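Local coordinates for protein receptor-type adenylate cyclase GRESAG 4.3 (Trypanosoma brucei, PDB 1FX4) that converts ATP into 3',5'-cyclic AMP and diphosphate with magnesium as cofactor, through the class III cyclase catalytic domain of a transmembrane receptor-type enzyme, at residues 128-140 against 168-182. Residues are numbered along the deposited sequence; the frame is centred on the assembly and turned at random.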
ATOM      1  N   LEU A 128     -28.130  -6.462  -9.011  1.00 23.04           N
ATOM      2  CA  LEU A 128     -27.441  -5.336  -8.369  1.00 22.93           C
ATOM      3  C   LEU A 128     -26.019  -5.573  -7.885  1.00 22.19           C
ATOM      4  O   LEU A 128     -25.256  -4.597  -7.659  1.00 21.11           O
ATOM      5  CB  LEU A 128     -28.234  -4.883  -7.139  1.00 22.38           C
ATOM      6  CG  LEU A 128     -29.702  -4.556  -7.318  1.00 24.41           C
ATOM      7  CD1 LEU A 128     -30.335  -4.307  -5.952  1.00 23.93           C
ATOM      8  CD2 LEU A 128     -29.756  -3.337  -8.166  1.00 24.62           C
ATOM      9  N   TRP A 129     -25.671  -6.841  -7.666  1.00 21.92           N
ATOM     10  CA  TRP A 129     -24.369  -7.192  -7.155  1.00 21.48           C
ATOM     11  C   TRP A 129     -23.822  -8.382  -7.904  1.00 21.32           C
ATOM     12  O   TRP A 129     -24.517  -9.373  -8.088  1.00 21.48           O
ATOM     13  CB  TRP A 129     -24.512  -7.537  -5.662  1.00 20.58           C
ATOM     14  CG  TRP A 129     -25.085  -6.413  -4.857  1.00 19.05           C
ATOM     15  CD1 TRP A 129     -26.389  -6.256  -4.462  1.00 18.98           C
ATOM     16  CD2 TRP A 129     -24.371  -5.284  -4.344  1.00 19.41           C
ATOM     17  NE1 TRP A 129     -26.525  -5.096  -3.735  1.00 17.53           N
ATOM     18  CE2 TRP A 129     -25.301  -4.478  -3.645  1.00 18.45           C
ATOM     19  CE3 TRP A 129     -23.024  -4.871  -4.397  1.00 18.52           C
ATOM     20  CZ2 TRP A 129     -24.930  -3.280  -3.005  1.00 17.79           C
ATOM     21  CZ3 TRP A 129     -22.662  -3.685  -3.759  1.00 17.18           C
ATOM     22  CH2 TRP A 129     -23.610  -2.905  -3.073  1.00 18.12           C
ATOM     23  N   ASN A 130     -22.529  -8.330  -8.194  1.00 21.06           N
ATOM     24  CA  ASN A 130     -21.851  -9.400  -8.894  1.00 20.80           C
ATOM     25  C   ASN A 130     -20.339  -9.169  -8.901  1.00 20.97           C
ATOM     26  O   ASN A 130     -19.863  -8.177  -9.445  1.00 22.09           O
ATOM     27  CB  ASN A 130     -22.347  -9.481 -10.345  1.00 21.51           C
ATOM     28  CG  ASN A 130     -21.589 -10.499 -11.165  1.00 21.26           C
ATOM     29  OD1 ASN A 130     -21.311 -11.608 -10.707  1.00 22.69           O
ATOM     30  ND2 ASN A 130     -21.237 -10.124 -12.386  1.00 21.77           N
ATOM     31  N   GLY A 131     -19.599 -10.079  -8.279  1.00 20.89           N
ATOM     32  CA  GLY A 131     -18.143  -9.980  -8.261  1.00 21.13           C
ATOM     33  C   GLY A 131     -17.528  -9.081  -7.210  1.00 20.50           C
ATOM     34  O   GLY A 131     -18.136  -8.794  -6.189  1.00 21.34           O
ATOM     35  N   LEU A 132     -16.296  -8.650  -7.462  1.00 19.74           N
ATOM     36  CA  LEU A 132     -15.582  -7.776  -6.535  1.00 18.93           C
ATOM     37  C   LEU A 132     -16.311  -6.460  -6.297  1.00 19.16           C
ATOM     38  O   LEU A 132     -16.823  -5.836  -7.235  1.00 19.43           O
ATOM     39  CB  LEU A 132     -14.162  -7.497  -7.047  1.00 17.72           C
ATOM     40  CG  LEU A 132     -13.204  -8.687  -7.055  1.00 17.13           C
ATOM     41  CD1 LEU A 132     -11.852  -8.264  -7.670  1.00 17.16           C
ATOM     42  CD2 LEU A 132     -13.019  -9.199  -5.619  1.00 18.21           C
ATOM     43  N   ARG A 133     -16.392  -6.050  -5.034  1.00 18.29           N
ATOM     44  CA  ARG A 133     -17.049  -4.792  -4.692  1.00 18.60           C
ATOM     45  C   ARG A 133     -15.997  -3.728  -4.416  1.00 19.25           C
ATOM     46  O   ARG A 133     -15.192  -3.853  -3.479  1.00 20.06           O
ATOM     47  CB  ARG A 133     -17.966  -4.952  -3.484  1.00 18.24           C
ATOM     48  CG  ARG A 133     -19.113  -5.910  -3.724  1.00 18.05           C
ATOM     49  CD  ARG A 133     -19.982  -5.986  -2.480  1.00 18.07           C
ATOM     50  NE  ARG A 133     -20.965  -7.061  -2.570  1.00 17.64           N
ATOM     51  CZ  ARG A 133     -21.930  -7.258  -1.677  1.00 18.05           C
ATOM     52  NH1 ARG A 133     -22.042  -6.448  -0.629  1.00 17.58           N
ATOM     53  NH2 ARG A 133     -22.758  -8.288  -1.813  1.00 17.05           N
ATOM     54  N   VAL A 134     -16.031  -2.670  -5.216  1.00 18.08           N
ATOM     55  CA  VAL A 134     -15.069  -1.586  -5.111  1.00 18.11           C
ATOM     56  C   VAL A 134     -15.666  -0.351  -4.462  1.00 18.80           C
ATOM     57  O   VAL A 134     -16.737   0.098  -4.845  1.00 19.70           O
ATOM     58  CB  VAL A 134     -14.512  -1.221  -6.533  1.00 18.29           C
ATOM     59  CG1 VAL A 134     -13.444  -0.136  -6.445  1.00 17.89           C
ATOM     60  CG2 VAL A 134     -13.920  -2.465  -7.184  1.00 17.57           C
ATOM     61  N   ARG A 135     -15.000   0.169  -3.436  1.00 19.73           N
ATOM     62  CA  ARG A 135     -15.459   1.388  -2.790  1.00 20.12           C
ATOM     63  C   ARG A 135     -14.706   2.505  -3.482  1.00 19.20           C
ATOM     64  O   ARG A 135     -13.534   2.350  -3.843  1.00 18.54           O
ATOM     65  CB  ARG A 135     -15.176   1.385  -1.286  1.00 23.16           C
ATOM     66  CG  ARG A 135     -13.738   1.437  -0.915  1.00 25.40           C
ATOM     67  CD  ARG A 135     -13.581   1.575   0.612  1.00 30.26           C
ATOM     68  NE  ARG A 135     -13.876   0.337   1.295  1.00 33.22           N
ATOM     69  CZ  ARG A 135     -12.962  -0.414   1.904  1.00 36.33           C
ATOM     70  NH1 ARG A 135     -11.681  -0.050   1.925  1.00 36.30           N
ATOM     71  NH2 ARG A 135     -13.334  -1.537   2.486  1.00 37.10           N
ATOM     72  N   VAL A 136     -15.386   3.624  -3.693  1.00 17.96           N
ATOM     73  CA  VAL A 136     -14.788   4.743  -4.400  1.00 18.45           C
ATOM     74  C   VAL A 136     -15.073   6.052  -3.706  1.00 18.29           C
ATOM     75  O   VAL A 136     -16.202   6.318  -3.302  1.00 19.40           O
ATOM     76  CB  VAL A 136     -15.332   4.825  -5.864  1.00 17.73           C
ATOM     77  CG1 VAL A 136     -14.690   5.989  -6.608  1.00 17.47           C
ATOM     78  CG2 VAL A 136     -15.088   3.498  -6.592  1.00 17.92           C
ATOM     79  N   GLY A 137     -14.037   6.868  -3.578  1.00 18.12           N
ATOM     80  CA  GLY A 137     -14.181   8.170  -2.962  1.00 18.92           C
ATOM     81  C   GLY A 137     -13.629   9.169  -3.954  1.00 18.67           C
ATOM     82  O   GLY A 137     -12.594   8.915  -4.557  1.00 18.68           O
ATOM     83  N   ILE A 138     -14.300  10.312  -4.088  1.00 19.05           N
ATOM     84  CA  ILE A 138     -13.886  11.348  -5.036  1.00 20.26           C
ATOM     85  C   ILE A 138     -13.881  12.718  -4.368  1.00 20.64           C
ATOM     86  O   ILE A 138     -14.831  13.081  -3.670  1.00 19.79           O
ATOM     87  CB  ILE A 138     -14.869  11.432  -6.230  1.00 19.55           C
ATOM     88  CG1 ILE A 138     -15.026  10.060  -6.904  1.00 20.49           C
ATOM     89  CG2 ILE A 138     -14.411  12.505  -7.232  1.00 19.77           C
ATOM     90  CD1 ILE A 138     -16.148  10.034  -7.967  1.00 20.29           C
ATOM     91  N   HIS A 139     -12.817  13.482  -4.602  1.00 21.42           N
ATOM     92  CA  HIS A 139     -12.711  14.823  -4.041  1.00 22.62           C
ATOM     93  C   HIS A 139     -11.968  15.713  -5.008  1.00 23.57           C
ATOM     94  O   HIS A 139     -11.080  15.240  -5.722  1.00 23.87           O
ATOM     95  CB  HIS A 139     -11.974  14.821  -2.701  1.00 22.91           C
ATOM     96  CG  HIS A 139     -11.871  16.183  -2.086  1.00 23.68           C
ATOM     97  ND1 HIS A 139     -10.668  16.750  -1.715  1.00 25.29           N
ATOM     98  CD2 HIS A 139     -12.823  17.108  -1.815  1.00 22.90           C
ATOM     99  CE1 HIS A 139     -10.888  17.966  -1.243  1.00 24.65           C
ATOM    100  NE2 HIS A 139     -12.185  18.205  -1.291  1.00 25.64           N
ATOM    101  N   THR A 140     -12.323  16.996  -5.015  1.00 24.62           N
ATOM    102  CA  THR A 140     -11.689  17.970  -5.898  1.00 25.89           C
ATOM    103  C   THR A 140     -11.109  19.119  -5.076  1.00 26.21           C
ATOM    104  O   THR A 140     -11.722  19.579  -4.114  1.00 26.49           O
ATOM    105  CB  THR A 140     -12.701  18.543  -6.902  1.00 25.85           C
ATOM    106  OG1 THR A 140     -13.182  17.490  -7.743  1.00 26.64           O
ATOM    107  CG2 THR A 140     -12.062  19.629  -7.766  1.00 26.21           C
ATOM    108  N   GLU A 168     -12.890   7.840   0.462  1.00 22.60           N
ATOM    109  CA  GLU A 168     -12.927   6.465  -0.007  1.00 23.76           C
ATOM    110  C   GLU A 168     -13.009   5.524   1.192  1.00 23.87           C
ATOM    111  O   GLU A 168     -13.763   4.546   1.178  1.00 23.77           O
ATOM    112  CB  GLU A 168     -11.664   6.137  -0.811  1.00 24.13           C
ATOM    113  CG  GLU A 168     -11.508   4.657  -1.199  1.00 27.03           C
ATOM    114  CD  GLU A 168     -10.778   3.823  -0.149  1.00 29.39           C
ATOM    115  OE1 GLU A 168     -11.012   2.616  -0.094  1.00 31.21           O
ATOM    116  OE2 GLU A 168      -9.965   4.353   0.620  1.00 31.77           O
ATOM    117  N   SER A 169     -12.254   5.829   2.242  1.00 24.50           N
ATOM    118  CA  SER A 169     -12.245   4.947   3.416  1.00 25.93           C
ATOM    119  C   SER A 169     -13.612   4.756   4.063  1.00 25.51           C
ATOM    120  O   SER A 169     -13.894   3.684   4.595  1.00 26.31           O
ATOM    121  CB  SER A 169     -11.200   5.395   4.454  1.00 27.19           C
ATOM    122  OG  SER A 169     -11.691   6.451   5.274  1.00 32.16           O
ATOM    123  N   VAL A 170     -14.482   5.756   3.978  1.00 24.41           N
ATOM    124  CA  VAL A 170     -15.804   5.629   4.579  1.00 24.83           C
ATOM    125  C   VAL A 170     -16.857   5.032   3.629  1.00 24.24           C
ATOM    126  O   VAL A 170     -17.964   4.686   4.054  1.00 24.03           O
ATOM    127  CB  VAL A 170     -16.305   6.961   5.183  1.00 24.66           C
ATOM    128  CG1 VAL A 170     -15.261   7.513   6.162  1.00 26.12           C
ATOM    129  CG2 VAL A 170     -16.604   7.980   4.094  1.00 25.36           C
ATOM    130  N   ALA A 171     -16.511   4.909   2.349  1.00 23.36           N
ATOM    131  CA  ALA A 171     -17.439   4.338   1.381  1.00 23.01           C
ATOM    132  C   ALA A 171     -17.465   2.823   1.528  1.00 23.16           C
ATOM    133  O   ALA A 171     -16.468   2.206   1.901  1.00 24.10           O
ATOM    134  CB  ALA A 171     -17.038   4.720  -0.047  1.00 21.41           C
ATOM    135  N   ASN A 172     -18.627   2.242   1.272  1.00 22.56           N
ATOM    136  CA  ASN A 172     -18.805   0.806   1.325  1.00 22.42           C
ATOM    137  C   ASN A 172     -18.502   0.215  -0.034  1.00 21.70           C
ATOM    138  O   ASN A 172     -18.331   0.946  -1.009  1.00 22.25           O
ATOM    139  CB  ASN A 172     -20.237   0.488   1.704  1.00 23.49           C
ATOM    140  CG  ASN A 172     -20.517   0.822   3.130  1.00 25.46           C
ATOM    141  OD1 ASN A 172     -20.080   0.108   4.026  1.00 27.78           O
ATOM    142  ND2 ASN A 172     -21.188   1.944   3.363  1.00 25.98           N
ATOM    143  N   GLY A 173     -18.421  -1.107  -0.094  1.00 20.98           N
ATOM    144  CA  GLY A 173     -18.143  -1.762  -1.358  1.00 20.17           C
ATOM    145  C   GLY A 173     -19.301  -1.509  -2.307  1.00 19.64           C
ATOM    146  O   GLY A 173     -20.464  -1.635  -1.925  1.00 18.74           O
ATOM    147  N   GLY A 174     -18.980  -1.130  -3.539  1.00 19.91           N
ATOM    148  CA  GLY A 174     -20.012  -0.853  -4.530  1.00 19.29           C
ATOM    149  C   GLY A 174     -20.583   0.548  -4.422  1.00 19.33           C
ATOM    150  O   GLY A 174     -21.474   0.930  -5.192  1.00 18.81           O
ATOM    151  N   GLN A 175     -20.065   1.331  -3.482  1.00 19.39           N
ATOM    152  CA  GLN A 175     -20.538   2.697  -3.263  1.00 20.21           C
ATOM    153  C   GLN A 175     -19.542   3.732  -3.787  1.00 19.91           C
ATOM    154  O   GLN A 175     -18.318   3.525  -3.750  1.00 19.61           O
ATOM    155  CB  GLN A 175     -20.794   2.927  -1.767  1.00 20.86           C
ATOM    156  CG  GLN A 175     -21.596   4.176  -1.422  1.00 20.38           C
ATOM    157  CD  GLN A 175     -21.942   4.262   0.075  1.00 21.10           C
ATOM    158  OE1 GLN A 175     -22.957   4.871   0.466  1.00 22.99           O
ATOM    159  NE2 GLN A 175     -21.112   3.656   0.909  1.00 19.13           N
ATOM    160  N   VAL A 176     -20.078   4.818  -4.335  1.00 19.81           N
ATOM    161  CA  VAL A 176     -19.246   5.906  -4.848  1.00 19.20           C
ATOM    162  C   VAL A 176     -19.640   7.165  -4.096  1.00 19.32           C
ATOM    163  O   VAL A 176     -20.808   7.570  -4.111  1.00 19.69           O
ATOM    164  CB  VAL A 176     -19.475   6.158  -6.363  1.00 18.81           C
ATOM    165  CG1 VAL A 176     -18.665   7.349  -6.818  1.00 19.15           C
ATOM    166  CG2 VAL A 176     -19.084   4.925  -7.177  1.00 18.93           C
ATOM    167  N   LEU A 177     -18.679   7.747  -3.388  1.00 19.37           N
ATOM    168  CA  LEU A 177     -18.922   8.959  -2.627  1.00 20.19           C
ATOM    169  C   LEU A 177     -18.174  10.125  -3.215  1.00 20.40           C
ATOM    170  O   LEU A 177     -17.024  10.004  -3.594  1.00 19.92           O
ATOM    171  CB  LEU A 177     -18.474   8.812  -1.165  1.00 20.43           C
ATOM    172  CG  LEU A 177     -19.158   7.749  -0.318  1.00 20.30           C
ATOM    173  CD1 LEU A 177     -18.656   7.873   1.106  1.00 21.23           C
ATOM    174  CD2 LEU A 177     -20.663   7.926  -0.384  1.00 21.30           C
ATOM    175  N   MET A 178     -18.846  11.266  -3.260  1.00 21.47           N
ATOM    176  CA  MET A 178     -18.242  12.489  -3.746  1.00 21.49           C
ATOM    177  C   MET A 178     -18.395  13.487  -2.631  1.00 21.14           C
ATOM    178  O   MET A 178     -19.447  13.562  -2.001  1.00 21.01           O
ATOM    179  CB  MET A 178     -19.000  13.039  -4.959  1.00 22.80           C
ATOM    180  CG  MET A 178     -19.080  12.116  -6.140  1.00 24.82           C
ATOM    181  SD  MET A 178     -20.115  12.911  -7.409  1.00 27.96           S
ATOM    182  CE  MET A 178     -21.744  12.672  -6.703  1.00 26.46           C
ATOM    183  N   THR A 179     -17.352  14.260  -2.381  1.00 20.91           N
ATOM    184  CA  THR A 179     -17.455  15.293  -1.368  1.00 21.70           C
ATOM    185  C   THR A 179     -18.248  16.428  -2.015  1.00 21.90           C
ATOM    186  O   THR A 179     -18.434  16.454  -3.244  1.00 21.08           O
ATOM    187  CB  THR A 179     -16.082  15.862  -1.005  1.00 21.20           C
ATOM    188  OG1 THR A 179     -15.490  16.426  -2.185  1.00 21.04           O
ATOM    189  CG2 THR A 179     -15.179  14.764  -0.452  1.00 21.52           C
ATOM    190  N   HIS A 180     -18.711  17.360  -1.186  1.00 23.40           N
ATOM    191  CA  HIS A 180     -19.434  18.520  -1.674  1.00 24.54           C
ATOM    192  C   HIS A 180     -18.556  19.253  -2.689  1.00 24.41           C
ATOM    193  O   HIS A 180     -19.032  19.673  -3.737  1.00 24.23           O
ATOM    194  CB  HIS A 180     -19.776  19.449  -0.506  1.00 26.27           C
ATOM    195  CG  HIS A 180     -20.479  20.706  -0.919  1.00 28.71           C
ATOM    196  ND1 HIS A 180     -21.829  20.753  -1.190  1.00 29.83           N
ATOM    197  CD2 HIS A 180     -20.010  21.962  -1.126  1.00 29.46           C
ATOM    198  CE1 HIS A 180     -22.162  21.976  -1.552  1.00 29.57           C
ATOM    199  NE2 HIS A 180     -21.079  22.733  -1.523  1.00 30.06           N
ATOM    200  N   ALA A 181     -17.262  19.363  -2.392  1.00 25.03           N
ATOM    201  CA  ALA A 181     -16.333  20.046  -3.285  1.00 25.28           C
ATOM    202  C   ALA A 181     -16.266  19.417  -4.674  1.00 25.27           C
ATOM    203  O   ALA A 181     -16.252  20.127  -5.670  1.00 25.46           O
ATOM    204  CB  ALA A 181     -14.953  20.126  -2.660  1.00 26.31           C
ATOM    205  N   ALA A 182     -16.229  18.088  -4.742  1.00 24.56           N
ATOM    206  CA  ALA A 182     -16.185  17.387  -6.016  1.00 24.85           C
ATOM    207  C   ALA A 182     -17.515  17.571  -6.735  1.00 24.61           C
ATOM    208  O   ALA A 182     -17.552  17.952  -7.894  1.00 24.04           O
ATOM    209  CB  ALA A 182     -15.922  15.900  -5.793  1.00 24.58           C
TER
HETATM  210  O   HOH W   1     -20.975  -3.706  -0.142  1.00 30.82           O
HETATM  211  O   HOH W   2      -9.409   1.378   1.739  1.00 59.56           O
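Val136 and Ile138 pair with Val176 and Met178 where strands 134-140 and 176-179 run parallel inside the mixed sheet of the class III cyclase catalytic domain, the second strand reached through helix 159-170. Backbone bonds zip the tight part: Leu177 N to Val136 O is 2.9 Å and nearly straight at 171°, and Ile138 N to Leu177 O is 2.8 Å. On the face bearing the valines, Ile138 CD1 touches both Val176 CG1 (3.9 Å) and Met178 CG; with CG1 anti to the carbonyl carbon (chi1 -55°), its CG2 branch instead meets Ala182 CB. On the other face helix 159-170 presses against bare backbone, Gly137 CA to Glu168 CA being 3.6 Å. Packing is looser, and ordered waters enter, near the magnesium ion, which Asp19 and Asp62 hold. There the Arg135 chain bends at chi3 (74°); a weak salt bridge from Arg135 NH1 to Glu168 OE1 (3.4 Å) is modelled, but the place of OE1 is doubtful. Glu168 also touches Asp19, so this pair borders the metal site. Beyond, the Arg133 guanidinium, held also by Tyr125 and a salt bridge to Glu103, lies over one Trp129 face, and a water bridges Arg133 NH1 (3.0 Å) to Gly173 O (2.8 Å).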